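Local coordinates for protein yersinopine dehydrogenase (Yersinia pestis, PDB 6C4M) that catalyses the NADPH-dependent reductive condensation of pyruvate with a histidine-derived intermediate, the last step in making the metallophore yersinopine, at residues W126-S140 and A155-Y169. Sequence-based numbering, arbitrary orientation.
With NAP (NADP nicotinamide-adenine-dinucleotide phosphate), chain B.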
ATOM      1  N   TRP A 126      14.598 -40.634 -28.368  1.00 29.97           N
ATOM      2  CA  TRP A 126      13.740 -40.178 -29.448  1.00 28.89           C
ATOM      3  C   TRP A 126      13.557 -41.254 -30.500  1.00 30.09           C
ATOM      4  O   TRP A 126      12.476 -41.379 -31.090  1.00 26.63           O
ATOM      5  CB  TRP A 126      14.345 -38.910 -30.059  1.00 26.12           C
ATOM      6  CG  TRP A 126      14.464 -37.788 -29.056  1.00 26.38           C
ATOM      7  CD1 TRP A 126      15.597 -37.288 -28.503  1.00 26.32           C
ATOM      8  CD2 TRP A 126      13.385 -37.033 -28.510  1.00 27.39           C
ATOM      9  NE1 TRP A 126      15.297 -36.267 -27.652  1.00 25.85           N
ATOM     10  CE2 TRP A 126      13.939 -36.095 -27.628  1.00 26.16           C
ATOM     11  CE3 TRP A 126      11.994 -37.069 -28.682  1.00 24.56           C
ATOM     12  CZ2 TRP A 126      13.160 -35.196 -26.918  1.00 27.39           C
ATOM     13  CZ3 TRP A 126      11.220 -36.180 -27.963  1.00 24.93           C
ATOM     14  CH2 TRP A 126      11.809 -35.256 -27.095  1.00 28.73           C
ATOM     15  N   ALA A 127      14.613 -42.051 -30.748  1.00 27.49           N
ATOM     16  CA  ALA A 127      14.539 -43.084 -31.768  1.00 27.35           C
ATOM     17  C   ALA A 127      13.445 -44.080 -31.450  1.00 27.80           C
ATOM     18  O   ALA A 127      12.876 -44.686 -32.362  1.00 28.83           O
ATOM     19  CB  ALA A 127      15.887 -43.818 -31.901  1.00 26.80           C
ATOM     20  N   ALA A 128      13.115 -44.240 -30.171  1.00 29.51           N
ATOM     21  CA  ALA A 128      12.113 -45.208 -29.749  1.00 31.31           C
ATOM     22  C   ALA A 128      10.716 -44.622 -29.691  1.00 29.87           C
ATOM     23  O   ALA A 128       9.831 -45.233 -29.083  1.00 30.79           O
ATOM     24  CB  ALA A 128      12.488 -45.783 -28.386  1.00 36.03           C
ATOM     25  N   LEU A 129      10.510 -43.441 -30.281  1.00 28.65           N
ATOM     26  CA  LEU A 129       9.196 -42.798 -30.385  1.00 27.97           C
ATOM     27  C   LEU A 129       8.950 -42.550 -31.869  1.00 26.80           C
ATOM     28  O   LEU A 129       9.016 -41.408 -32.335  1.00 30.13           O
ATOM     29  CB  LEU A 129       9.147 -41.503 -29.558  1.00 26.82           C
ATOM     30  CG  LEU A 129       9.314 -41.705 -28.049  1.00 27.55           C
ATOM     31  CD1 LEU A 129       9.566 -40.405 -27.317  1.00 27.69           C
ATOM     32  CD2 LEU A 129       8.077 -42.396 -27.498  1.00 30.54           C
ATOM     33  N   PRO A 130       8.651 -43.608 -32.642  1.00 28.26           N
ATOM     34  CA  PRO A 130       8.549 -43.460 -34.104  1.00 27.66           C
ATOM     35  C   PRO A 130       7.341 -42.670 -34.562  1.00 31.11           C
ATOM     36  O   PRO A 130       7.356 -42.133 -35.678  1.00 34.39           O
ATOM     37  CB  PRO A 130       8.474 -44.915 -34.600  1.00 33.15           C
ATOM     38  CG  PRO A 130       7.897 -45.685 -33.421  1.00 29.66           C
ATOM     39  CD  PRO A 130       8.437 -44.994 -32.201  1.00 31.46           C
ATOM     40  N   GLN A 131       6.310 -42.548 -33.732  1.00 30.46           N
ATOM     41  CA  GLN A 131       5.086 -41.882 -34.143  1.00 29.69           C
ATOM     42  C   GLN A 131       4.888 -40.544 -33.440  1.00 32.19           C
ATOM     43  O   GLN A 131       3.780 -39.990 -33.460  1.00 29.13           O
ATOM     44  CB  GLN A 131       3.901 -42.785 -33.877  1.00 32.26           C
ATOM     45  CG  GLN A 131       3.998 -44.086 -34.584  1.00 38.84           C
ATOM     46  CD  GLN A 131       2.658 -44.667 -34.755  1.00 48.20           C
ATOM     47  OE1 GLN A 131       2.085 -45.227 -33.820  1.00 52.45           O
ATOM     48  NE2 GLN A 131       2.107 -44.503 -35.945  1.00 44.76           N
ATOM     49  N   LEU A 132       5.936 -40.016 -32.840  1.00 29.08           N
ATOM     50  CA  LEU A 132       5.853 -38.743 -32.148  1.00 29.11           C
ATOM     51  C   LEU A 132       5.450 -37.634 -33.115  1.00 27.60           C
ATOM     52  O   LEU A 132       6.111 -37.420 -34.135  1.00 29.51           O
ATOM     53  CB  LEU A 132       7.202 -38.418 -31.501  1.00 31.45           C
ATOM     54  CG  LEU A 132       7.217 -37.084 -30.743  1.00 28.06           C
ATOM     55  CD1 LEU A 132       6.233 -37.113 -29.563  1.00 27.88           C
ATOM     56  CD2 LEU A 132       8.640 -36.798 -30.268  1.00 31.17           C
ATOM     57  N   LYS A 133       4.373 -36.915 -32.779  1.00 28.06           N
ATOM     58  CA  LYS A 133       3.891 -35.793 -33.584  1.00 29.16           C
ATOM     59  C   LYS A 133       4.014 -34.420 -32.922  1.00 31.93           C
ATOM     60  O   LYS A 133       4.081 -33.412 -33.641  1.00 28.29           O
ATOM     61  CB  LYS A 133       2.410 -35.980 -33.931  1.00 30.16           C
ATOM     62  CG  LYS A 133       2.044 -37.259 -34.675  1.00 42.47           C
ATOM     63  CD  LYS A 133       0.564 -37.178 -35.090  1.00 46.59           C
ATOM     64  CE  LYS A 133       0.388 -36.821 -36.567  1.00 60.47           C
ATOM     65  NZ  LYS A 133       0.342 -38.054 -37.439  1.00 59.09           N
ATOM     66  N   SER A 134       3.959 -34.329 -31.593  1.00 30.16           N
ATOM     67  CA  SER A 134       3.947 -33.016 -30.966  1.00 27.91           C
ATOM     68  C   SER A 134       4.586 -33.053 -29.582  1.00 28.18           C
ATOM     69  O   SER A 134       4.504 -34.040 -28.838  1.00 27.17           O
ATOM     70  CB  SER A 134       2.524 -32.487 -30.872  1.00 31.13           C
ATOM     71  OG  SER A 134       1.762 -33.343 -30.049  1.00 41.42           O
ATOM     72  N   VAL A 135       5.212 -31.933 -29.242  1.00 26.12           N
ATOM     73  CA  VAL A 135       5.765 -31.702 -27.926  1.00 26.53           C
ATOM     74  C   VAL A 135       5.214 -30.377 -27.424  1.00 27.26           C
ATOM     75  O   VAL A 135       5.430 -29.337 -28.056  1.00 28.49           O
ATOM     76  CB  VAL A 135       7.296 -31.667 -27.964  1.00 27.41           C
ATOM     77  CG1 VAL A 135       7.828 -31.232 -26.630  1.00 25.25           C
ATOM     78  CG2 VAL A 135       7.838 -33.050 -28.358  1.00 24.73           C
ATOM     79  N   ILE A 136       4.494 -30.416 -26.310  1.00 23.14           N
ATOM     80  CA  ILE A 136       3.827 -29.241 -25.761  1.00 24.10           C
ATOM     81  C   ILE A 136       4.549 -28.818 -24.491  1.00 28.78           C
ATOM     82  O   ILE A 136       4.804 -29.645 -23.612  1.00 27.88           O
ATOM     83  CB  ILE A 136       2.340 -29.523 -25.488  1.00 25.18           C
ATOM     84  CG1 ILE A 136       1.641 -29.974 -26.794  1.00 31.61           C
ATOM     85  CG2 ILE A 136       1.644 -28.288 -24.936  1.00 29.66           C
ATOM     86  CD1 ILE A 136       0.243 -30.496 -26.600  1.00 35.97           C
ATOM     87  N   LEU A 137       4.830 -27.514 -24.381  1.00 29.11           N
ATOM     88  CA  LEU A 137       5.514 -26.922 -23.229  1.00 29.43           C
ATOM     89  C   LEU A 137       4.424 -26.266 -22.366  1.00 30.46           C
ATOM     90  O   LEU A 137       3.880 -25.203 -22.700  1.00 27.01           O
ATOM     91  CB  LEU A 137       6.599 -25.965 -23.719  1.00 27.69           C
ATOM     92  CG  LEU A 137       7.591 -26.583 -24.733  1.00 29.94           C
ATOM     93  CD1 LEU A 137       8.705 -25.621 -25.036  1.00 31.79           C
ATOM     94  CD2 LEU A 137       8.163 -27.926 -24.316  1.00 29.35           C
ATOM     95  N   LEU A 138       4.063 -26.954 -21.277  1.00 28.14           N
ATOM     96  CA  LEU A 138       2.862 -26.601 -20.539  1.00 27.08           C
ATOM     97  C   LEU A 138       2.984 -25.220 -19.902  1.00 32.40           C
ATOM     98  O   LEU A 138       2.002 -24.468 -19.864  1.00 32.43           O
ATOM     99  CB  LEU A 138       2.564 -27.667 -19.482  1.00 26.51           C
ATOM    100  CG  LEU A 138       1.263 -27.456 -18.669  1.00 31.90           C
ATOM    101  CD1 LEU A 138       0.030 -27.603 -19.535  1.00 34.35           C
ATOM    102  CD2 LEU A 138       1.178 -28.452 -17.523  1.00 31.67           C
ATOM    103  N   SER A 139       4.171 -24.866 -19.386  1.00 28.90           N
ATOM    104  CA  SER A 139       4.396 -23.545 -18.780  1.00 29.49           C
ATOM    105  C   SER A 139       5.792 -23.082 -19.179  1.00 29.88           C
ATOM    106  O   SER A 139       6.760 -23.229 -18.430  1.00 31.76           O
ATOM    107  CB  SER A 139       4.236 -23.561 -17.270  1.00 36.96           C
ATOM    108  OG  SER A 139       4.216 -22.218 -16.798  1.00 38.34           O
ATOM    109  N   SER A 140       5.875 -22.468 -20.342  1.00 34.97           N
ATOM    110  CA  SER A 140       7.137 -22.196 -20.994  1.00 34.53           C
ATOM    111  C   SER A 140       7.874 -21.017 -20.357  1.00 35.07           C
ATOM    112  O   SER A 140       7.341 -20.267 -19.533  1.00 36.12           O
ATOM    113  CB  SER A 140       6.877 -21.902 -22.461  1.00 30.50           C
ATOM    114  OG  SER A 140       7.886 -22.451 -23.259  1.00 45.55           O
ATOM    115  N   ALA A 155      17.823 -34.758 -33.222  1.00 30.35           N
ATOM    116  CA  ALA A 155      17.388 -36.145 -33.173  1.00 30.09           C
ATOM    117  C   ALA A 155      16.605 -36.575 -34.424  1.00 30.83           C
ATOM    118  O   ALA A 155      16.001 -37.660 -34.422  1.00 29.92           O
ATOM    119  CB  ALA A 155      16.533 -36.389 -31.932  1.00 28.90           C
ATOM    120  N   GLY A 156      16.617 -35.776 -35.491  1.00 27.30           N
ATOM    121  CA  GLY A 156      15.842 -36.139 -36.681  1.00 29.36           C
ATOM    122  C   GLY A 156      14.351 -35.973 -36.511  1.00 30.19           C
ATOM    123  O   GLY A 156      13.577 -36.638 -37.217  1.00 28.38           O
ATOM    124  N   LYS A 157      13.914 -35.099 -35.595  1.00 26.15           N
ATOM    125  CA  LYS A 157      12.495 -34.898 -35.322  1.00 24.95           C
ATOM    126  C   LYS A 157      12.047 -33.499 -35.715  1.00 29.88           C
ATOM    127  O   LYS A 157      11.178 -32.900 -35.090  1.00 29.00           O
ATOM    128  CB  LYS A 157      12.182 -35.164 -33.865  1.00 26.92           C
ATOM    129  CG  LYS A 157      12.465 -36.573 -33.441  1.00 28.19           C
ATOM    130  CD  LYS A 157      11.531 -37.551 -34.099  1.00 33.02           C
ATOM    131  CE  LYS A 157      11.563 -38.889 -33.378  1.00 30.50           C
ATOM    132  NZ  LYS A 157      10.738 -39.929 -34.084  1.00 32.48           N
ATOM    133  N   ARG A 158      12.619 -32.973 -36.785  1.00 29.60           N
ATOM    134  CA  ARG A 158      12.206 -31.658 -37.241  1.00 28.43           C
ATOM    135  C   ARG A 158      10.717 -31.614 -37.606  1.00 33.62           C
ATOM    136  O   ARG A 158      10.130 -30.531 -37.595  1.00 33.22           O
ATOM    137  CB  ARG A 158      13.077 -31.273 -38.435  1.00 28.27           C
ATOM    138  CG  ARG A 158      12.734 -29.960 -39.064  1.00 35.47           C
ATOM    139  CD  ARG A 158      13.780 -29.622 -40.106  1.00 37.60           C
ATOM    140  NE  ARG A 158      13.429 -28.391 -40.796  1.00 42.67           N
ATOM    141  CZ  ARG A 158      14.107 -27.873 -41.815  1.00 48.36           C
ATOM    142  NH1 ARG A 158      15.198 -28.483 -42.296  1.00 45.35           N
ATOM    143  NH2 ARG A 158      13.674 -26.741 -42.356  1.00 54.62           N
ATOM    144  N   ASP A 159      10.097 -32.762 -37.937  1.00 29.78           N
ATOM    145  CA  ASP A 159       8.664 -32.780 -38.255  1.00 32.81           C
ATOM    146  C   ASP A 159       7.778 -32.468 -37.052  1.00 29.93           C
ATOM    147  O   ASP A 159       6.621 -32.039 -37.225  1.00 27.49           O
ATOM    148  CB  ASP A 159       8.241 -34.157 -38.790  1.00 34.22           C
ATOM    149  CG  ASP A 159       8.569 -34.361 -40.252  1.00 35.59           C
ATOM    150  OD1 ASP A 159       8.865 -33.368 -40.956  1.00 32.21           O
ATOM    151  OD2 ASP A 159       8.516 -35.540 -40.691  1.00 35.06           O
ATOM    152  N   VAL A 160       8.256 -32.754 -35.845  1.00 28.10           N
ATOM    153  CA  VAL A 160       7.411 -32.671 -34.652  1.00 26.78           C
ATOM    154  C   VAL A 160       7.013 -31.228 -34.360  1.00 27.94           C
ATOM    155  O   VAL A 160       7.825 -30.300 -34.451  1.00 29.31           O
ATOM    156  CB  VAL A 160       8.137 -33.311 -33.460  1.00 32.30           C
ATOM    157  CG1 VAL A 160       7.375 -33.079 -32.132  1.00 31.08           C
ATOM    158  CG2 VAL A 160       8.287 -34.793 -33.749  1.00 29.90           C
ATOM    159  N   GLU A 161       5.735 -31.036 -34.033  1.00 29.27           N
ATOM    160  CA  GLU A 161       5.210 -29.715 -33.733  1.00 30.11           C
ATOM    161  C   GLU A 161       5.548 -29.329 -32.292  1.00 26.69           C
ATOM    162  O   GLU A 161       5.294 -30.097 -31.357  1.00 26.94           O
ATOM    163  CB  GLU A 161       3.696 -29.696 -33.981  1.00 30.25           C
ATOM    164  CG  GLU A 161       3.039 -28.326 -33.776  1.00 32.91           C
ATOM    165  CD  GLU A 161       1.595 -28.288 -34.288  1.00 36.79           C
ATOM    166  OE1 GLU A 161       1.150 -29.324 -34.851  1.00 28.19           O
ATOM    167  OE2 GLU A 161       0.915 -27.230 -34.131  1.00 30.98           O
ATOM    168  N   VAL A 162       6.168 -28.164 -32.121  1.00 24.67           N
ATOM    169  CA  VAL A 162       6.562 -27.657 -30.801  1.00 26.46           C
ATOM    170  C   VAL A 162       5.617 -26.526 -30.442  1.00 27.93           C
ATOM    171  O   VAL A 162       5.510 -25.549 -31.186  1.00 29.31           O
ATOM    172  CB  VAL A 162       8.021 -27.175 -30.777  1.00 25.77           C
ATOM    173  CG1 VAL A 162       8.363 -26.606 -29.429  1.00 27.22           C
ATOM    174  CG2 VAL A 162       8.955 -28.333 -31.113  1.00 26.86           C
ATOM    175  N   ILE A 163       4.920 -26.666 -29.316  1.00 24.74           N
ATOM    176  CA  ILE A 163       3.956 -25.676 -28.865  1.00 27.68           C
ATOM    177  C   ILE A 163       4.347 -25.196 -27.471  1.00 28.81           C
ATOM    178  O   ILE A 163       4.423 -25.988 -26.524  1.00 30.05           O
ATOM    179  CB  ILE A 163       2.523 -26.234 -28.882  1.00 29.56           C
ATOM    180  CG1 ILE A 163       2.061 -26.489 -30.330  1.00 32.89           C
ATOM    181  CG2 ILE A 163       1.575 -25.254 -28.237  1.00 31.42           C
ATOM    182  CD1 ILE A 163       0.746 -27.187 -30.421  1.00 32.95           C
ATOM    183  N   SER A 164       4.597 -23.897 -27.356  1.00 27.66           N
ATOM    184  CA  SER A 164       4.764 -23.200 -26.082  1.00 30.50           C
ATOM    185  C   SER A 164       3.463 -22.541 -25.629  1.00 32.95           C
ATOM    186  O   SER A 164       2.874 -21.753 -26.371  1.00 29.92           O
ATOM    187  CB  SER A 164       5.829 -22.114 -26.192  1.00 28.59           C
ATOM    188  OG  SER A 164       7.136 -22.621 -26.060  1.00 34.84           O
ATOM    189  N   LEU A 165       3.039 -22.856 -24.408  1.00 31.13           N
ATOM    190  CA  LEU A 165       1.991 -22.131 -23.707  1.00 27.29           C
ATOM    191  C   LEU A 165       2.632 -21.121 -22.769  1.00 30.97           C
ATOM    192  O   LEU A 165       3.598 -21.445 -22.078  1.00 25.19           O
ATOM    193  CB  LEU A 165       1.101 -23.086 -22.913  1.00 29.46           C
ATOM    194  CG  LEU A 165       0.374 -24.142 -23.768  1.00 37.59           C
ATOM    195  CD1 LEU A 165       0.042 -25.340 -22.932  1.00 34.55           C
ATOM    196  CD2 LEU A 165      -0.868 -23.546 -24.361  1.00 42.34           C
ATOM    197  N   SER A 166       2.057 -19.910 -22.734  1.00 30.63           N
ATOM    198  CA  SER A 166       2.629 -18.819 -21.949  1.00 33.15           C
ATOM    199  C   SER A 166       2.682 -19.152 -20.467  1.00 33.05           C
ATOM    200  O   SER A 166       3.606 -18.722 -19.771  1.00 30.73           O
ATOM    201  CB  SER A 166       1.831 -17.537 -22.172  1.00 32.38           C
ATOM    202  OG  SER A 166       0.433 -17.727 -21.967  1.00 28.31           O
ATOM    203  N   SER A 167       1.720 -19.917 -19.967  1.00 27.52           N
ATOM    204  CA  SER A 167       1.756 -20.350 -18.583  1.00 28.55           C
ATOM    205  C   SER A 167       0.806 -21.518 -18.421  1.00 28.61           C
ATOM    206  O   SER A 167      -0.024 -21.790 -19.291  1.00 28.71           O
ATOM    207  CB  SER A 167       1.378 -19.221 -17.625  1.00 36.71           C
ATOM    208  OG  SER A 167      -0.006 -18.925 -17.680  1.00 36.30           O
ATOM    209  N   TYR A 168       0.931 -22.209 -17.290  1.00 29.00           N
ATOM    210  CA  TYR A 168      -0.083 -23.185 -16.936  1.00 29.40           C
ATOM    211  C   TYR A 168      -1.414 -22.455 -16.800  1.00 33.92           C
ATOM    212  O   TYR A 168      -1.459 -21.273 -16.418  1.00 31.10           O
ATOM    213  CB  TYR A 168       0.289 -23.921 -15.649  1.00 35.87           C
ATOM    214  CG  TYR A 168      -0.797 -24.843 -15.162  1.00 36.44           C
ATOM    215  CD1 TYR A 168      -1.287 -25.862 -15.978  1.00 33.80           C
ATOM    216  CD2 TYR A 168      -1.339 -24.694 -13.881  1.00 40.19           C
ATOM    217  CE1 TYR A 168      -2.302 -26.689 -15.540  1.00 36.36           C
ATOM    218  CE2 TYR A 168      -2.355 -25.525 -13.431  1.00 36.51           C
ATOM    219  CZ  TYR A 168      -2.826 -26.520 -14.256  1.00 36.18           C
ATOM    220  OH  TYR A 168      -3.837 -27.350 -13.802  1.00 37.32           O
ATOM    221  N   TYR A 169      -2.499 -23.137 -17.171  1.00 31.34           N
ATOM    222  CA  TYR A 169      -3.778 -22.465 -17.395  1.00 30.94           C
ATOM    223  C   TYR A 169      -4.684 -22.440 -16.166  1.00 36.11           C
ATOM    224  O   TYR A 169      -5.858 -22.044 -16.273  1.00 35.62           O
ATOM    225  CB  TYR A 169      -4.505 -23.115 -18.581  1.00 32.48           C
ATOM    226  CG  TYR A 169      -4.797 -24.590 -18.457  1.00 35.66           C
ATOM    227  CD1 TYR A 169      -5.957 -25.048 -17.839  1.00 32.70           C
ATOM    228  CD2 TYR A 169      -3.931 -25.540 -19.019  1.00 29.42           C
ATOM    229  CE1 TYR A 169      -6.233 -26.432 -17.754  1.00 37.05           C
ATOM    230  CE2 TYR A 169      -4.191 -26.891 -18.941  1.00 31.12           C
ATOM    231  CZ  TYR A 169      -5.327 -27.349 -18.313  1.00 36.31           C
ATOM    232  OH  TYR A 169      -5.559 -28.723 -18.289  1.00 34.90           O
TER
HETATM  233  PA  NAP B 501       5.789 -28.808  -9.975  1.00 40.99           P
HETATM  234  O1A NAP B 501       6.149 -27.696 -10.880  1.00 47.08           O
HETATM  235  O2A NAP B 501       6.076 -28.467  -8.489  1.00 49.63           O
HETATM  236  O5B NAP B 501       6.649 -30.128 -10.443  1.00 36.38           O
HETATM  237  C5B NAP B 501       6.164 -30.762 -11.648  1.00 36.76           C
HETATM  238  C4B NAP B 501       7.043 -32.001 -11.905  1.00 39.24           C
HETATM  239  O4B NAP B 501       8.505 -31.485 -12.046  1.00 37.63           O
HETATM  240  C3B NAP B 501       7.027 -32.817 -10.913  1.00 37.80           C
HETATM  241  O3B NAP B 501       7.106 -34.202 -11.377  1.00 34.87           O
HETATM  242  C2B NAP B 501       8.394 -32.494 -10.056  1.00 35.36           C
HETATM  243  O2B NAP B 501       8.824 -33.692  -9.321  1.00 38.28           O
HETATM  244  C1B NAP B 501       9.286 -32.180 -10.926  1.00 37.53           C
HETATM  245  N9A NAP B 501      10.097 -31.113 -10.339  1.00 36.71           N
HETATM  246  C8A NAP B 501       9.842 -29.968  -9.684  1.00 35.35           C
HETATM  247  N7A NAP B 501      11.045 -29.456  -9.388  1.00 35.54           N
HETATM  248  C5A NAP B 501      12.011 -30.300  -9.869  1.00 37.87           C
HETATM  249  C6A NAP B 501      13.374 -30.163  -9.799  1.00 39.24           C
HETATM  250  N6A NAP B 501      14.291 -29.176  -9.226  1.00 39.44           N
HETATM  251  N1A NAP B 501      14.160 -31.111 -10.341  1.00 40.16           N
HETATM  252  C2A NAP B 501      13.600 -32.200 -10.968  1.00 39.74           C
HETATM  253  N3A NAP B 501      12.243 -32.330 -11.034  1.00 39.37           N
HETATM  254  C4A NAP B 501      11.443 -31.354 -10.474  1.00 37.37           C
HETATM  255  O3  NAP B 501       4.167 -29.097 -10.154  1.00 47.03           O
HETATM  256  PN  NAP B 501       3.033 -28.274 -10.961  1.00 41.30           P
HETATM  257  O1N NAP B 501       2.125 -29.308 -11.465  1.00 42.54           O
HETATM  258  O2N NAP B 501       2.377 -27.343  -9.911  1.00 39.81           O
HETATM  259  O5D NAP B 501       3.590 -27.290 -12.188  1.00 43.31           O
HETATM  260  C5D NAP B 501       3.597 -27.745 -13.567  1.00 43.10           C
HETATM  261  C4D NAP B 501       4.146 -26.575 -14.408  1.00 41.94           C
HETATM  262  O4D NAP B 501       3.163 -25.322 -14.292  1.00 37.80           O
HETATM  263  C3D NAP B 501       5.319 -26.126 -14.014  1.00 44.95           C
HETATM  264  O3D NAP B 501       5.970 -25.542 -15.245  1.00 47.24           O
HETATM  265  C2D NAP B 501       5.054 -24.946 -13.072  1.00 47.80           C
HETATM  266  O2D NAP B 501       6.059 -24.055 -13.204  1.00 45.56           O
HETATM  267  C1D NAP B 501       3.783 -24.339 -13.698  1.00 44.57           C
HETATM  268  N1N NAP B 501       2.847 -23.711 -12.733  1.00 44.62           N
HETATM  269  C2N NAP B 501       1.887 -24.418 -12.099  1.00 41.43           C
HETATM  270  C3N NAP B 501       1.008 -23.747 -11.218  1.00 45.94           C
HETATM  271  C7N NAP B 501      -0.099 -24.517 -10.467  1.00 43.32           C
HETATM  272  O7N NAP B 501      -1.084 -23.991 -10.128  1.00 49.85           O
HETATM  273  N7N NAP B 501       0.132 -25.911 -10.201  1.00 38.15           N
HETATM  274  C4N NAP B 501       1.133 -22.404 -11.000  1.00 48.05           C
HETATM  275  C5N NAP B 501       2.094 -21.709 -11.630  1.00 50.45           C
HETATM  276  C6N NAP B 501       2.959 -22.362 -12.515  1.00 48.80           C
HETATM  277  P2B NAP B 501       8.163 -34.027  -7.792  1.00 42.89           P
HETATM  278  O1X NAP B 501       8.914 -33.177  -6.790  1.00 43.55           O
HETATM  279  O2X NAP B 501       6.715 -33.670  -7.766  1.00 37.57           O
HETATM  280  O3X NAP B 501       8.405 -35.484  -7.472  1.00 40.43           O
HETATM  281  O   HOH W   1       1.360 -32.325 -34.490  1.00 36.23           O
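Lys133 O is gripped twice: Glu161 N donates to it at 2.9 Å, and a water donates a second hydrogen bond to it and another to Glu161 OE1. The carboxylate's other oxygen, OE2, is held by Ser224 and Asn217. From here strands 134-137 and 161-165 run parallel, with Val135 and Leu137 each hydrogen-bonded through both N and O; Leu137 N to Ile163 O is the shortest link, 2.7 Å. Beyond the paired residues Ser140 N still reaches Leu165 O at 3.0 Å.

Val160 straddles the strand entry: CG2 meets Leu132 CG at 3.9 Å, while CG1, anti to the backbone N (chi1 172°), lies against Val135 CG2. Farther out, Lys157, bent at chi2 (-67°), brings NZ to Leu129 O at 2.9 Å, from above the carbonyl plane. At the other end the Leu138 and Tyr168 side chains run next to each other in the same direction, Leu138 CD2 3.9 Å from Tyr168 CD1. Tyr168 CD2 sits 3.6 Å from NAP C7N, and Ser139 CB meets the ribose at NAP O3D, 3.3 Å away. Helix 144-154 connects the two strands, making a beta-alpha-beta crossover where the loops following the C-terminal strand ends border the nicotinamide riboside, as in Rossmann-type dinucleotide-binding domains.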